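Local atomic coordinates of Asp/Glu-specific dipeptidyl-peptidase (Flavobacterium psychrophilum, PDB entry 5JXF), a protein that removes dipeptides from the N-terminus of oligopeptides as a serine peptidase of family S46, with strict specificity for Asp or Glu at the P1 position. Residues 79-84 and 136-141; 87-92 and 261-266; 204-209 and 241-246; 281-286 and 583-588. One frame throughout, in Å; residues are numbered along the deposited sequence.

Interaction 1: residues 79-84 and 136-141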
# COMPACT_ATOMS: atom_id res chain seq x y z
N PRO A 79 -24.79 -24.29 -11.22
CA PRO A 79 -24.53 -25.49 -10.41
C PRO A 79 -23.38 -25.32 -9.40
O PRO A 79 -22.49 -24.45 -9.52
CB PRO A 79 -24.16 -26.53 -11.46
CG PRO A 79 -23.52 -25.72 -12.58
CD PRO A 79 -24.23 -24.39 -12.59
N HIS A 80 -23.45 -26.17 -8.38
CA HIS A 80 -22.41 -26.35 -7.38
C HIS A 80 -21.20 -26.99 -8.06
O HIS A 80 -21.34 -28.03 -8.70
CB HIS A 80 -22.92 -27.26 -6.26
CG HIS A 80 -22.41 -26.95 -4.90
ND1 HIS A 80 -21.23 -26.25 -4.67
CD2 HIS A 80 -22.88 -27.25 -3.67
CE1 HIS A 80 -21.03 -26.12 -3.39
NE2 HIS A 80 -22.02 -26.74 -2.75
N PHE A 81 -20.02 -26.40 -7.90
CA PHE A 81 -18.82 -26.92 -8.55
C PHE A 81 -17.94 -27.67 -7.55
O PHE A 81 -17.29 -27.08 -6.70
CB PHE A 81 -18.02 -25.77 -9.20
CG PHE A 81 -16.89 -26.23 -10.07
CD1 PHE A 81 -17.09 -26.49 -11.41
CD2 PHE A 81 -15.61 -26.41 -9.54
CE1 PHE A 81 -16.05 -26.91 -12.23
CE2 PHE A 81 -14.56 -26.83 -10.35
CZ PHE A 81 -14.79 -27.09 -11.70
N ASN A 82 -17.96 -28.99 -7.66
CA ASN A 82 -17.28 -29.89 -6.74
C ASN A 82 -17.58 -29.68 -5.27
O ASN A 82 -16.74 -29.98 -4.44
CB ASN A 82 -15.77 -29.81 -6.95
CG ASN A 82 -15.08 -31.13 -6.70
OD1 ASN A 82 -15.72 -32.20 -6.79
ND2 ASN A 82 -13.79 -31.09 -6.40
N GLY A 83 -18.76 -29.15 -4.95
CA GLY A 83 -19.15 -28.94 -3.56
C GLY A 83 -18.43 -27.86 -2.74
O GLY A 83 -18.70 -27.70 -1.55
N GLY A 84 -17.54 -27.09 -3.36
CA GLY A 84 -16.84 -26.04 -2.63
C GLY A 84 -16.87 -24.68 -3.32
O GLY A 84 -16.57 -23.66 -2.72
N LEU A 136 -14.40 -35.18 -9.92
CA LEU A 136 -14.90 -33.82 -10.07
C LEU A 136 -16.36 -33.90 -10.44
O LEU A 136 -16.71 -34.43 -11.48
CB LEU A 136 -14.12 -33.03 -11.13
CG LEU A 136 -14.61 -31.62 -11.48
CD1 LEU A 136 -14.63 -30.72 -10.26
CD2 LEU A 136 -13.73 -30.99 -12.56
N VAL A 137 -17.22 -33.38 -9.57
CA VAL A 137 -18.64 -33.35 -9.85
C VAL A 137 -19.19 -31.93 -9.88
O VAL A 137 -18.61 -31.00 -9.32
CB VAL A 137 -19.42 -34.18 -8.81
CG1 VAL A 137 -18.82 -35.60 -8.69
CG2 VAL A 137 -19.44 -33.47 -7.47
N VAL A 138 -20.31 -31.79 -10.56
CA VAL A 138 -21.02 -30.53 -10.71
C VAL A 138 -22.48 -30.83 -10.44
O VAL A 138 -23.06 -31.71 -11.08
CB VAL A 138 -20.82 -29.94 -12.12
CG1 VAL A 138 -21.90 -28.95 -12.45
CG2 VAL A 138 -19.43 -29.30 -12.26
N THR A 139 -23.08 -30.11 -9.50
CA THR A 139 -24.41 -30.42 -9.02
C THR A 139 -25.46 -29.36 -9.33
O THR A 139 -25.32 -28.21 -8.91
CB THR A 139 -24.39 -30.62 -7.50
OG1 THR A 139 -23.50 -31.69 -7.16
CG2 THR A 139 -25.80 -30.90 -6.97
N PHE A 140 -26.51 -29.74 -10.04
CA PHE A 140 -27.63 -28.84 -10.30
C PHE A 140 -28.75 -28.99 -9.29
O PHE A 140 -29.07 -30.11 -8.85
CB PHE A 140 -28.17 -29.08 -11.71
CG PHE A 140 -27.22 -28.65 -12.78
CD1 PHE A 140 -26.17 -29.46 -13.15
CD2 PHE A 140 -27.37 -27.42 -13.40
CE1 PHE A 140 -25.27 -29.06 -14.15
CE2 PHE A 140 -26.49 -27.01 -14.39
CZ PHE A 140 -25.43 -27.84 -14.77
N ILE A 141 -29.35 -27.87 -8.90
CA ILE A 141 -30.50 -27.91 -8.00
C ILE A 141 -31.83 -28.04 -8.75
O ILE A 141 -32.20 -27.19 -9.57
CB ILE A 141 -30.58 -26.66 -7.11
CG1 ILE A 141 -29.30 -26.49 -6.28
CG2 ILE A 141 -31.80 -26.79 -6.17
CD1 ILE A 141 -28.90 -27.75 -5.53
O HOH W 1 -21.05 -30.44 -6.29

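Interaction 2: residues 87-92 and 261-266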
# COMPACT_ATOMS: atom_id res chain seq x y z
N SER A 87 -20.25 -22.36 -10.14
CA SER A 87 -19.97 -22.28 -11.56
C SER A 87 -21.26 -21.85 -12.25
O SER A 87 -22.30 -21.78 -11.61
CB SER A 87 -19.46 -23.61 -12.10
OG SER A 87 -20.47 -24.59 -11.98
N GLU A 88 -21.19 -21.49 -13.52
CA GLU A 88 -22.39 -21.07 -14.22
C GLU A 88 -22.37 -21.55 -15.67
O GLU A 88 -21.33 -21.56 -16.31
CB GLU A 88 -22.57 -19.56 -14.17
CG GLU A 88 -21.45 -18.78 -14.83
CD GLU A 88 -20.53 -18.16 -13.80
OE1 GLU A 88 -20.37 -18.76 -12.72
OE2 GLU A 88 -19.98 -17.07 -14.07
N VAL A 89 -23.52 -22.01 -16.15
CA VAL A 89 -23.64 -22.47 -17.53
C VAL A 89 -23.74 -21.28 -18.49
O VAL A 89 -24.60 -20.42 -18.31
CB VAL A 89 -24.87 -23.37 -17.72
CG1 VAL A 89 -24.76 -24.07 -19.05
CG2 VAL A 89 -24.98 -24.40 -16.56
N ILE A 90 -22.87 -21.23 -19.50
CA ILE A 90 -22.87 -20.06 -20.38
C ILE A 90 -23.03 -20.47 -21.84
O ILE A 90 -22.78 -19.71 -22.77
CB ILE A 90 -21.60 -19.21 -20.18
CG1 ILE A 90 -20.32 -20.02 -20.37
CG2 ILE A 90 -21.58 -18.62 -18.80
CD1 ILE A 90 -19.10 -19.12 -20.68
N SER A 91 -23.52 -21.69 -22.05
CA SER A 91 -23.77 -22.20 -23.39
C SER A 91 -24.77 -23.32 -23.41
O SER A 91 -24.89 -24.05 -22.43
CB SER A 91 -22.44 -22.66 -24.01
OG SER A 91 -22.55 -24.06 -24.28
N PRO A 92 -25.50 -23.47 -24.53
CA PRO A 92 -26.41 -24.63 -24.52
C PRO A 92 -25.74 -25.98 -24.74
O PRO A 92 -26.46 -26.95 -24.99
CB PRO A 92 -27.39 -24.32 -25.67
CG PRO A 92 -26.55 -23.39 -26.65
CD PRO A 92 -25.72 -22.56 -25.67
N TYR A 261 -23.78 -32.07 -22.08
CA TYR A 261 -25.02 -31.87 -21.37
C TYR A 261 -25.76 -30.67 -21.91
O TYR A 261 -25.17 -29.59 -22.08
CB TYR A 261 -24.73 -31.67 -19.90
CG TYR A 261 -25.90 -31.16 -19.10
CD1 TYR A 261 -27.04 -31.95 -18.91
CD2 TYR A 261 -25.83 -29.90 -18.49
CE1 TYR A 261 -28.10 -31.49 -18.16
CE2 TYR A 261 -26.87 -29.43 -17.74
CZ TYR A 261 -28.01 -30.23 -17.58
OH TYR A 261 -29.04 -29.75 -16.82
N ILE A 262 -27.04 -30.85 -22.17
CA ILE A 262 -27.86 -29.74 -22.63
C ILE A 262 -28.64 -29.18 -21.45
O ILE A 262 -29.46 -29.88 -20.84
CB ILE A 262 -28.82 -30.16 -23.78
CG1 ILE A 262 -28.00 -30.72 -24.95
CG2 ILE A 262 -29.72 -28.98 -24.20
CD1 ILE A 262 -28.84 -31.44 -26.00
N PRO A 263 -28.36 -27.92 -21.08
CA PRO A 263 -28.99 -27.39 -19.87
C PRO A 263 -30.41 -26.89 -20.08
O PRO A 263 -30.82 -26.62 -21.21
CB PRO A 263 -28.06 -26.23 -19.48
CG PRO A 263 -27.51 -25.75 -20.80
CD PRO A 263 -27.36 -26.99 -21.66
N LYS A 264 -31.13 -26.74 -18.98
CA LYS A 264 -32.44 -26.12 -19.00
C LYS A 264 -32.39 -24.61 -19.22
O LYS A 264 -33.37 -24.00 -19.67
CB LYS A 264 -33.16 -26.43 -17.69
CG LYS A 264 -33.25 -27.92 -17.43
CD LYS A 264 -33.77 -28.23 -16.04
CE LYS A 264 -33.94 -29.74 -15.82
NZ LYS A 264 -33.90 -30.02 -14.37
N HIS A 265 -31.24 -24.01 -18.92
CA HIS A 265 -31.06 -22.57 -19.07
C HIS A 265 -29.57 -22.26 -19.05
O HIS A 265 -28.78 -22.93 -18.38
CB HIS A 265 -31.77 -21.80 -17.94
CG HIS A 265 -31.70 -20.30 -18.09
ND1 HIS A 265 -32.43 -19.61 -19.02
CD2 HIS A 265 -30.98 -19.37 -17.41
CE1 HIS A 265 -32.17 -18.32 -18.92
NE2 HIS A 265 -31.30 -18.15 -17.95
N PHE A 266 -29.16 -21.25 -19.81
CA PHE A 266 -27.78 -20.84 -19.77
C PHE A 266 -27.77 -19.33 -19.82
O PHE A 266 -28.74 -18.74 -20.28
CB PHE A 266 -26.98 -21.45 -20.93
CG PHE A 266 -27.33 -20.92 -22.28
CD1 PHE A 266 -28.42 -21.43 -22.99
CD2 PHE A 266 -26.57 -19.91 -22.86
CE1 PHE A 266 -28.73 -20.94 -24.24
CE2 PHE A 266 -26.87 -19.42 -24.11
CZ PHE A 266 -27.95 -19.93 -24.80

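Interaction 3: residues 204-209 and 241-246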
# COMPACT_ATOMS: atom_id res chain seq x y z
N GLU A 204 -29.27 -33.07 -9.20
CA GLU A 204 -28.66 -33.90 -10.22
C GLU A 204 -27.14 -33.72 -10.16
O GLU A 204 -26.63 -32.62 -10.37
CB GLU A 204 -29.18 -33.55 -11.62
CG GLU A 204 -30.69 -33.64 -11.76
CD GLU A 204 -31.15 -33.52 -13.22
OE1 GLU A 204 -30.35 -33.03 -14.06
OE2 GLU A 204 -32.30 -33.93 -13.51
N VAL A 205 -26.43 -34.81 -9.88
CA VAL A 205 -24.98 -34.76 -9.76
C VAL A 205 -24.29 -35.27 -11.00
O VAL A 205 -24.27 -36.48 -11.25
CB VAL A 205 -24.51 -35.57 -8.56
CG1 VAL A 205 -23.01 -35.36 -8.33
CG2 VAL A 205 -25.31 -35.18 -7.34
N PHE A 206 -23.73 -34.38 -11.80
CA PHE A 206 -22.99 -34.84 -12.96
C PHE A 206 -21.55 -35.19 -12.55
O PHE A 206 -20.98 -34.55 -11.67
CB PHE A 206 -23.04 -33.79 -14.08
CG PHE A 206 -24.43 -33.63 -14.67
CD1 PHE A 206 -25.40 -32.90 -13.99
CD2 PHE A 206 -24.77 -34.25 -15.88
CE1 PHE A 206 -26.66 -32.76 -14.51
CE2 PHE A 206 -26.05 -34.13 -16.39
CZ PHE A 206 -27.00 -33.39 -15.71
N LYS A 207 -20.98 -36.22 -13.17
CA LYS A 207 -19.72 -36.80 -12.69
C LYS A 207 -18.67 -36.90 -13.78
O LYS A 207 -17.58 -37.43 -13.56
CB LYS A 207 -19.99 -38.18 -12.06
CG LYS A 207 -20.74 -38.11 -10.73
CD LYS A 207 -21.16 -39.49 -10.20
CE LYS A 207 -22.54 -39.47 -9.51
NZ LYS A 207 -23.70 -39.39 -10.47
N ASP A 208 -19.00 -36.39 -14.95
CA ASP A 208 -18.07 -36.35 -16.06
C ASP A 208 -17.91 -34.90 -16.51
O ASP A 208 -18.55 -34.47 -17.47
CB ASP A 208 -18.55 -37.26 -17.21
CG ASP A 208 -17.60 -37.25 -18.40
OD1 ASP A 208 -16.52 -36.61 -18.33
OD2 ASP A 208 -17.92 -37.91 -19.41
N VAL A 209 -17.06 -34.15 -15.79
CA VAL A 209 -16.78 -32.74 -16.06
C VAL A 209 -15.33 -32.54 -16.51
O VAL A 209 -14.39 -32.79 -15.76
CB VAL A 209 -17.07 -31.89 -14.81
CG1 VAL A 209 -16.71 -30.40 -15.04
CG2 VAL A 209 -18.54 -32.07 -14.40
N PHE A 241 -14.97 -25.25 -17.97
CA PHE A 241 -15.16 -26.69 -17.96
C PHE A 241 -16.37 -27.01 -18.83
O PHE A 241 -17.09 -26.09 -19.23
CB PHE A 241 -15.36 -27.19 -16.53
CG PHE A 241 -14.10 -27.17 -15.70
CD1 PHE A 241 -13.64 -25.99 -15.13
CD2 PHE A 241 -13.37 -28.33 -15.50
CE1 PHE A 241 -12.49 -25.98 -14.38
CE2 PHE A 241 -12.22 -28.33 -14.74
CZ PHE A 241 -11.78 -27.15 -14.18
N ARG A 242 -16.60 -28.29 -19.14
CA ARG A 242 -17.81 -28.65 -19.88
C ARG A 242 -18.48 -29.86 -19.23
O ARG A 242 -17.82 -30.86 -18.97
CB ARG A 242 -17.52 -28.96 -21.35
CG ARG A 242 -18.80 -29.24 -22.14
CD ARG A 242 -18.54 -29.75 -23.53
NE ARG A 242 -17.57 -28.91 -24.23
CZ ARG A 242 -17.86 -27.75 -24.80
NH1 ARG A 242 -19.11 -27.28 -24.74
NH2 ARG A 242 -16.92 -27.04 -25.41
N VAL A 243 -19.77 -29.74 -18.94
CA VAL A 243 -20.48 -30.82 -18.27
C VAL A 243 -20.89 -31.84 -19.34
O VAL A 243 -21.37 -31.47 -20.41
CB VAL A 243 -21.72 -30.30 -17.52
CG1 VAL A 243 -22.47 -31.46 -16.81
CG2 VAL A 243 -21.35 -29.22 -16.53
N TYR A 244 -20.67 -33.12 -19.07
CA TYR A 244 -21.04 -34.17 -20.02
C TYR A 244 -22.12 -35.06 -19.43
O TYR A 244 -22.19 -35.21 -18.20
CB TYR A 244 -19.81 -35.01 -20.39
CG TYR A 244 -18.96 -34.39 -21.47
CD1 TYR A 244 -18.10 -33.32 -21.18
CD2 TYR A 244 -19.00 -34.87 -22.77
CE1 TYR A 244 -17.32 -32.76 -22.17
CE2 TYR A 244 -18.24 -34.31 -23.76
CZ TYR A 244 -17.40 -33.26 -23.47
OH TYR A 244 -16.65 -32.73 -24.48
N ALA A 245 -22.95 -35.65 -20.29
CA ALA A 245 -24.06 -36.48 -19.83
C ALA A 245 -24.25 -37.71 -20.73
O ALA A 245 -23.66 -37.76 -21.80
CB ALA A 245 -25.34 -35.66 -19.78
N ASN A 246 -25.04 -38.71 -20.30
CA ASN A 246 -25.28 -39.86 -21.19
C ASN A 246 -26.33 -39.53 -22.24
O ASN A 246 -26.78 -38.39 -22.35
CB ASN A 246 -25.68 -41.13 -20.42
CG ASN A 246 -26.92 -40.96 -19.55
OD1 ASN A 246 -27.74 -40.07 -19.77
ND2 ASN A 246 -27.09 -41.86 -18.59
O HOH W 2 -21.98 -36.72 -15.99

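Interaction 4: residues 281-286 and 583-588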
# COMPACT_ATOMS: atom_id res chain seq x y z
N MET A 281 -26.66 -9.06 -9.19
CA MET A 281 -27.13 -10.16 -8.39
C MET A 281 -26.14 -11.32 -8.49
O MET A 281 -25.77 -11.76 -9.58
CB MET A 281 -28.53 -10.60 -8.83
CG MET A 281 -29.25 -11.43 -7.81
SD MET A 281 -30.76 -12.23 -8.44
CE MET A 281 -30.09 -13.28 -9.68
N VAL A 282 -25.74 -11.82 -7.33
CA VAL A 282 -24.83 -12.94 -7.29
C VAL A 282 -25.52 -14.19 -6.69
O VAL A 282 -26.07 -14.16 -5.60
CB VAL A 282 -23.56 -12.56 -6.49
CG1 VAL A 282 -22.61 -13.72 -6.44
CG2 VAL A 282 -22.86 -11.32 -7.13
N MET A 283 -25.48 -15.28 -7.44
CA MET A 283 -26.08 -16.54 -7.00
C MET A 283 -24.95 -17.56 -6.81
O MET A 283 -24.09 -17.70 -7.66
CB MET A 283 -27.09 -17.04 -8.04
CG MET A 283 -28.06 -18.11 -7.53
SD MET A 283 -29.34 -18.56 -8.77
CE MET A 283 -29.48 -16.94 -9.56
N GLY A 284 -24.93 -18.24 -5.68
CA GLY A 284 -23.86 -19.19 -5.48
C GLY A 284 -24.04 -20.07 -4.27
O GLY A 284 -25.14 -20.15 -3.69
N TYR A 285 -22.96 -20.74 -3.89
CA TYR A 285 -23.01 -21.67 -2.77
C TYR A 285 -22.03 -21.29 -1.64
O TYR A 285 -21.06 -22.01 -1.37
CB TYR A 285 -22.73 -23.09 -3.27
CG TYR A 285 -23.70 -23.54 -4.36
CD1 TYR A 285 -23.53 -23.13 -5.68
CD2 TYR A 285 -24.77 -24.40 -4.06
CE1 TYR A 285 -24.41 -23.52 -6.67
CE2 TYR A 285 -25.66 -24.80 -5.07
CZ TYR A 285 -25.47 -24.36 -6.35
OH TYR A 285 -26.31 -24.73 -7.36
N PRO A 286 -22.32 -20.18 -0.95
CA PRO A 286 -21.48 -19.75 0.17
C PRO A 286 -21.40 -20.83 1.24
O PRO A 286 -22.43 -21.38 1.67
CB PRO A 286 -22.20 -18.50 0.70
CG PRO A 286 -23.63 -18.69 0.30
CD PRO A 286 -23.55 -19.38 -1.06
N SER A 583 -23.33 -23.85 2.67
CA SER A 583 -23.02 -24.47 1.39
C SER A 583 -24.28 -24.86 0.58
O SER A 583 -24.26 -25.85 -0.15
CB SER A 583 -22.13 -25.70 1.59
OG SER A 583 -21.19 -25.48 2.62
N THR A 584 -25.34 -24.07 0.69
CA THR A 584 -26.50 -24.22 -0.19
C THR A 584 -26.71 -22.99 -1.10
O THR A 584 -26.18 -21.92 -0.83
CB THR A 584 -27.78 -24.45 0.61
OG1 THR A 584 -28.06 -23.31 1.43
CG2 THR A 584 -27.63 -25.72 1.49
N LEU A 585 -27.48 -23.19 -2.16
CA LEU A 585 -27.72 -22.16 -3.17
C LEU A 585 -28.37 -20.91 -2.57
O LEU A 585 -29.42 -21.00 -1.96
CB LEU A 585 -28.60 -22.73 -4.28
CG LEU A 585 -28.93 -21.84 -5.48
CD1 LEU A 585 -27.68 -21.45 -6.18
CD2 LEU A 585 -29.87 -22.60 -6.43
N ARG A 586 -27.73 -19.76 -2.74
CA ARG A 586 -28.27 -18.51 -2.19
C ARG A 586 -28.16 -17.42 -3.22
O ARG A 586 -27.36 -17.49 -4.13
CB ARG A 586 -27.55 -18.02 -0.92
CG ARG A 586 -27.43 -18.94 0.23
CD ARG A 586 -28.77 -19.30 0.85
NE ARG A 586 -28.55 -20.23 1.95
CZ ARG A 586 -28.26 -19.85 3.18
NH1 ARG A 586 -28.20 -18.55 3.48
NH2 ARG A 586 -28.06 -20.76 4.13
N VAL A 587 -28.98 -16.40 -3.06
CA VAL A 587 -28.91 -15.24 -3.89
C VAL A 587 -28.53 -14.05 -3.00
O VAL A 587 -28.98 -13.97 -1.86
CB VAL A 587 -30.25 -14.99 -4.59
CG1 VAL A 587 -30.24 -13.64 -5.30
CG2 VAL A 587 -30.53 -16.11 -5.56
N THR A 588 -27.69 -13.17 -3.52
CA THR A 588 -27.43 -11.88 -2.90
C THR A 588 -27.38 -10.84 -4.02
O THR A 588 -27.08 -11.17 -5.17
CB THR A 588 -26.11 -11.89 -2.09
OG1 THR A 588 -25.89 -10.60 -1.48
CG2 THR A 588 -24.93 -12.23 -2.97

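Interaction 1: residues 79-84 and 136-141
Pro-79 lays the CB-CG edge of its ring on Phe-140: CB stands over the middle of the aromatic face, 3.6 Å from the centroid and 4° off the ring normal, a CH-pi contact, while CG reaches on toward the CZ corner of the same ring. Alongside, Val-138 packs against the same CB-CG edge; its CG1, anti to its own backbone N (chi1 159°), lies tight against Pro-79 CB at 3.5 Å. The second methyl of that valine, CG2, is turned to the next bump along and meets Phe-81 at CD1. Val-138 thus wedges between proline and phenylalanine, one branch for each. On the same side of the Phe-81 ring, farther along toward CE2 and CZ, Leu-136 CD1 sits off-centre, 4.3 Å from the centroid, and the same methyl also packs against CB and CG of Asn-82. The two backbones run antiparallel here, in the curled sheet of the trypsin-like catalytic domain of S46 peptidases. His-80 and Thr-139 form the hydrogen-bonded pair, with 2.8 Å both from His-80 N to Thr-139 O and from Thr-139 N to His-80 O; Asn-82 N then reaches Val-137 O at 2.7 Å. Water 1 sits at Thr-139 OG1 and, weakly, at His-80 O. The imidazole of His-80 swings away to stack on Tyr-285, its ND1 held by the carbonyl O of Cys-85.

Interaction 2: residues 87-92 and 261-266
Phe-266 lays its side chain over the backbone of Ser-91 and Pro-92. Its CB starts the contact, 3.6 Å from Ser-91 N and 3.9 Å from Val-89 CG1. Chi1 of 69° puts CG between the backbone N and the carbonyl carbon, which swings the ring across the peptide joining Ser-91 to Pro-92: CG lies near Ser-91 C, CD2 near Ser-91 N and CA, and CD1 near Pro-92 N. Farther out, CE1 meets both CD and CB of the proline, CE2 meets its CD, and CZ ends 3.6 Å from that same CD. Pro-92 CD is therefore over the middle of the Phe-266 ring, 12° off the ring normal, in a CH-pi contact. Pro-263 packs between Val-89 and the Ser-91 and Pro-92 carbonyls. Its CG touches Val-89 CG1 at 3.7 Å and Ser-91 O at 3.5 Å, and its CD approaches Pro-92 O at 3.4 Å. Between the two segments the contact is packing; just beyond, the backbone of Val-89 is hydrogen-bonded to that of Leu-267. Ser-91 OG is bonded to Glu-722 and to Lys-93 N. The contact lies away from the catalytic centre, at the end of strand 85-89 in the curled antiparallel sheet of the trypsin-like domain: Val-89 also packs on Ile-96 of strand 95-98, Ile-90 reaches Met-240 of strand 239-245 and Leu-673 of strand 673-680, and the loop carrying Phe-266 leads from strand 259-260 to strand 269-270.

Interaction 3: residues 204-209 and 241-246
Phe-206 and Val-243 meet at about a right angle, the CG1 methyl of the valine lying 3.6 Å from Phe-206 CG. Both belong to strands of the antiparallel, curled sheet in the trypsin-like part of the peptidase, where strand 197-214 is broken at Lys-207 and turns to run beside strand 239-245. Before the break the two strands are strongly inclined, 108° between their directions, and the contact is made through the Phe-206 side chain: besides Val-243 it meets Ala-245 CB in its ring plane, at CE2. After the break the backbones pair, with Val-209 facing Val-243 and Tyr-244 N giving a bent bond, 3.0 Å and 139°, to Asp-208 O. Val-209 sends CG1 against Phe-241 CB at 3.8 Å. On the other side of the sheet the carboxylate of Asp-208 leans over Tyr-244 CB, its plane turned about 20° from the phenol ring. The next shell fixes these groups. Asp-208 OD2 is held by a salt bridge to Arg-210 and a hydrogen bond to Asn-258; Tyr-244 OH is bonded to Glu-130, which also shares a salt bridge with Arg-242, and the arginine pairs with Glu-722 as well. Where the strands splay apart at Lys-207, water 2 spans the gap, accepting from Lys-207 N at 3.0 Å and donating to Tyr-244 O at 2.7 Å.

Interaction 4: residues 281-286 and 583-588
Strands 281-284 and 586-588 run antiparallel, 162° between their directions and 4.7 Å apart at closest approach, with Val-282 and Thr-588, then Gly-284 and Arg-586, as hydrogen-bonded pairs. Each pair is tied both ways, the shortest link running 2.6 Å from Val-282 N to Thr-588 O. Beyond the strands, Ser-583 N still reaches Pro-286 O at 2.8 Å. One face carries an apolar row. Met-281 places CG and SD against Val-587 CG1, the SD at 3.5 Å, while the other methyl of that valine, CG2, meets Met-283 CG. Leu-585 fills the step between Met-283 and Tyr-285: chi1 near -178° carries its CG away from the backbone N, and CD1 touches Met-283 CG at 3.6 Å and stands over the tyrosine face, 4.1 Å from the ring centroid, in a CH-pi contact. On the opposite face, Thr-588 CG2 lies beside Val-282 CB, and Pro-286 CG crosses the aliphatic stem of Arg-586 at CG. That stem bends at chi2 (-65°), so that NE comes back to Thr-584 OG1, in the guanidinium plane and 3.2 Å away; the carbonyls of Asp-580 and Met-40 hold its outer nitrogens. The side chain of Pro-286 lies about 8 Å from the bound aspartic acid, consistent with a place near the P1 pocket. Strand 586-591 is the outermost in its eight-strand sheet, and strand 279-284 is flanked on its other side by strand 665-667. Helix 63-66 covers the methionine row through Ile-66, and Ile-141 of strand 138-146 packs on Tyr-285 and Leu-585.

From the N terminus, residues 79-84 come first and pair with 136-141, closing interaction 1 over a loop of 51 residues. Residues 87-92 leave from inside that loop and wait until 261-266, so interactions 1 and 2 cross. Interaction 3, joining 204-209 to 241-246, is nested inside the long loop closed by interaction 2. These three all reach one curled sheet: strand 138-146 links the first to the third, and Tyr-261 meets both Phe-140 and Phe-206. Interaction 4 follows in series, its segments separated by 296 mostly helical residues, and belongs to the eight-strand sheet; Tyr-285 packing against Pro-79 and His-80 brings that sheet against interaction 1.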